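Local coordinates for protein putative transcriptional regulator (Bacillus cytotoxicus NVH 391-98, PDB 3K4H) that probably regulates transcription as a LacI-family regulator, with a sugar-binding domain that holds a glucose-containing glycan, at residues Q133-G138 with E184-L189. Numbering follows the deposited sequence.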
loop_
_atom_site.group_PDB
_atom_site.type_symbol
_atom_site.label_atom_id
_atom_site.label_comp_id
_atom_site.label_asym_id
_atom_site.label_seq_id
_atom_site.Cartn_x
_atom_site.Cartn_y
_atom_site.Cartn_z
ATOM N N GLN A 133 22.041 0.692 -17.148
ATOM C CA GLN A 133 21.394 1.504 -18.167
ATOM C C GLN A 133 20.063 0.812 -18.451
ATOM O O GLN A 133 19.960 -0.134 -19.255
ATOM C CB GLN A 133 22.280 1.672 -19.413
ATOM C CG GLN A 133 23.779 1.602 -19.126
ATOM C CD GLN A 133 24.658 2.192 -20.226
ATOM O OE1 GLN A 133 25.467 3.091 -19.969
ATOM N NE2 GLN A 133 24.517 1.683 -21.450
ATOM N N ILE A 134 19.052 1.284 -17.728
ATOM C CA ILE A 134 17.753 0.636 -17.629
ATOM C C ILE A 134 16.702 1.631 -18.113
ATOM O O ILE A 134 16.681 2.770 -17.662
ATOM C CB ILE A 134 17.498 0.226 -16.169
ATOM C CG1 ILE A 134 18.624 -0.703 -15.680
ATOM C CG2 ILE A 134 16.121 -0.401 -15.993
ATOM C CD1 ILE A 134 18.785 -0.759 -14.174
ATOM N N ALA A 135 15.874 1.203 -19.062
ATOM C CA ALA A 135 14.825 2.020 -19.653
ATOM C C ALA A 135 13.439 1.552 -19.237
ATOM O O ALA A 135 13.236 0.385 -18.858
ATOM C CB ALA A 135 14.918 2.001 -21.175
ATOM N N PHE A 136 12.488 2.482 -19.358
ATOM C CA PHE A 136 11.126 2.325 -18.890
ATOM C C PHE A 136 10.282 2.641 -20.084
ATOM O O PHE A 136 10.561 3.615 -20.798
ATOM C CB PHE A 136 10.893 3.358 -17.793
ATOM C CG PHE A 136 9.462 3.614 -17.478
ATOM C CD1 PHE A 136 8.859 2.981 -16.395
ATOM C CD2 PHE A 136 8.721 4.508 -18.238
ATOM C CE1 PHE A 136 7.523 3.211 -16.094
ATOM C CE2 PHE A 136 7.380 4.753 -17.964
ATOM C CZ PHE A 136 6.769 4.113 -16.892
ATOM N N ILE A 137 9.277 1.813 -20.335
ATOM C CA ILE A 137 8.323 2.066 -21.396
ATOM C C ILE A 137 6.933 1.887 -20.836
ATOM O O ILE A 137 6.586 0.799 -20.379
ATOM C CB ILE A 137 8.433 1.080 -22.533
ATOM C CG1 ILE A 137 9.886 0.917 -23.008
ATOM C CG2 ILE A 137 7.486 1.480 -23.674
ATOM C CD1 ILE A 137 10.020 -0.179 -24.087
ATOM N N GLY A 138 6.133 2.954 -20.895
ATOM C CA GLY A 138 4.784 2.903 -20.389
ATOM C C GLY A 138 3.736 3.384 -21.353
ATOM O O GLY A 138 4.041 3.693 -22.515
ATOM N N GLU A 184 12.644 0.886 -31.578
ATOM C CA GLU A 184 13.269 1.741 -32.589
ATOM C C GLU A 184 13.981 2.917 -31.917
ATOM O O GLU A 184 15.149 3.159 -32.160
ATOM C CB GLU A 184 12.235 2.246 -33.594
ATOM C CG GLU A 184 12.851 2.843 -34.822
ATOM C CD GLU A 184 13.261 1.785 -35.803
ATOM O OE1 GLU A 184 12.684 0.677 -35.750
ATOM O OE2 GLU A 184 14.160 2.047 -36.636
ATOM N N GLU A 185 13.257 3.630 -31.059
ATOM C CA GLU A 185 13.797 4.753 -30.328
ATOM C C GLU A 185 14.987 4.368 -29.456
ATOM O O GLU A 185 16.048 4.977 -29.529
ATOM C CB GLU A 185 12.704 5.338 -29.454
ATOM C CG GLU A 185 12.029 6.551 -30.014
ATOM C CD GLU A 185 11.783 7.595 -28.940
ATOM O OE1 GLU A 185 11.745 7.235 -27.745
ATOM O OE2 GLU A 185 11.629 8.784 -29.293
ATOM N N LEU A 186 14.797 3.356 -28.623
ATOM C CA LEU A 186 15.803 2.974 -27.650
ATOM C C LEU A 186 17.051 2.389 -28.292
ATOM O O LEU A 186 18.171 2.860 -28.060
ATOM C CB LEU A 186 15.214 2.001 -26.645
ATOM C CG LEU A 186 14.311 2.608 -25.576
ATOM C CD1 LEU A 186 13.648 1.484 -24.839
ATOM C CD2 LEU A 186 15.116 3.497 -24.640
HETATM N N MSE A 187 16.851 1.376 -29.119
HETATM C CA MSE A 187 17.955 0.743 -29.821
HETATM C C MSE A 187 18.617 1.678 -30.846
HETATM O O MSE A 187 19.706 1.395 -31.334
HETATM C CB MSE A 187 17.487 -0.571 -30.439
HETATM C CG MSE A 187 17.834 -1.794 -29.614
HETATM SE SE MSE A 187 17.989 -1.589 -27.658
HETATM C CE MSE A 187 19.690 -2.563 -27.506
ATOM N N GLY A 188 17.977 2.812 -31.113
ATOM C CA GLY A 188 18.491 3.806 -32.047
ATOM C C GLY A 188 19.367 4.894 -31.447
ATOM O O GLY A 188 19.886 5.729 -32.171
ATOM N N LEU A 189 19.531 4.891 -30.130
ATOM C CA LEU A 189 20.370 5.873 -29.434
ATOM C C LEU A 189 21.840 5.530 -29.588
ATOM O O LEU A 189 22.179 4.423 -30.010
ATOM C CB LEU A 189 20.041 5.892 -27.934
ATOM C CG LEU A 189 18.634 6.236 -27.422
ATOM C CD1 LEU A 189 18.589 6.018 -25.907
ATOM C CD2 LEU A 189 18.240 7.652 -27.786
#
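Ala135 and Ile137 meet Leu186 through methyl groups alone, and no flat side chain lies between them. The flat group nearby is the ring of Phe136, which belongs to the other face of the sheet. It packs there on Thr146, Leu150 and Met153 of helix 144-159. The fold is the layered alpha/beta domain of periplasmic binding protein-like sensors. Helix 176-187 links strands 169-171 and 195-198 in a beta-alpha-beta crossover. Strand 134-138 lies between those two strands, so the helix crosses over it. Backbone hydrogen bonds tie it to both neighbours: Phe136 bonds with Tyr168 and Leu170, and Ala135 with Ala195 and Met197.

Leu186 lies on helix 176-187, near its C-terminal end. Its CA is 8.1 Å from the CA of Ala135, the nearest such pair. Its CG stands anti to its own carbonyl carbon (chi1 -77°), and this brings both branches down onto the strand. The methyl of Ala135 points toward the helix and meets the two branches together. Ala135 CB is 3.8 Å from Leu186 CD2 and 3.9 Å from Leu186 CD1. Leu170 and Ile196, one from each adjoining strand, also touch Leu186.

Ile137 reaches the helix with its long branch. Its chain is extended at chi2 (175°), which carries CD1 out toward Leu186. The Ile137 side chain also touches Ile196. Ile137 O is hydrogen-bonded to Thr199 OG1, just beyond strand 195-198. A bound glucose is about 11 Å from the Ile137 side chain. No hydrogen bond joins the two segments, and the buried surface is small, 110 Å². The Ile137 end of the contact is a methyl pair, Ile137 CD1 to Leu186 CD1, at 4.1 Å.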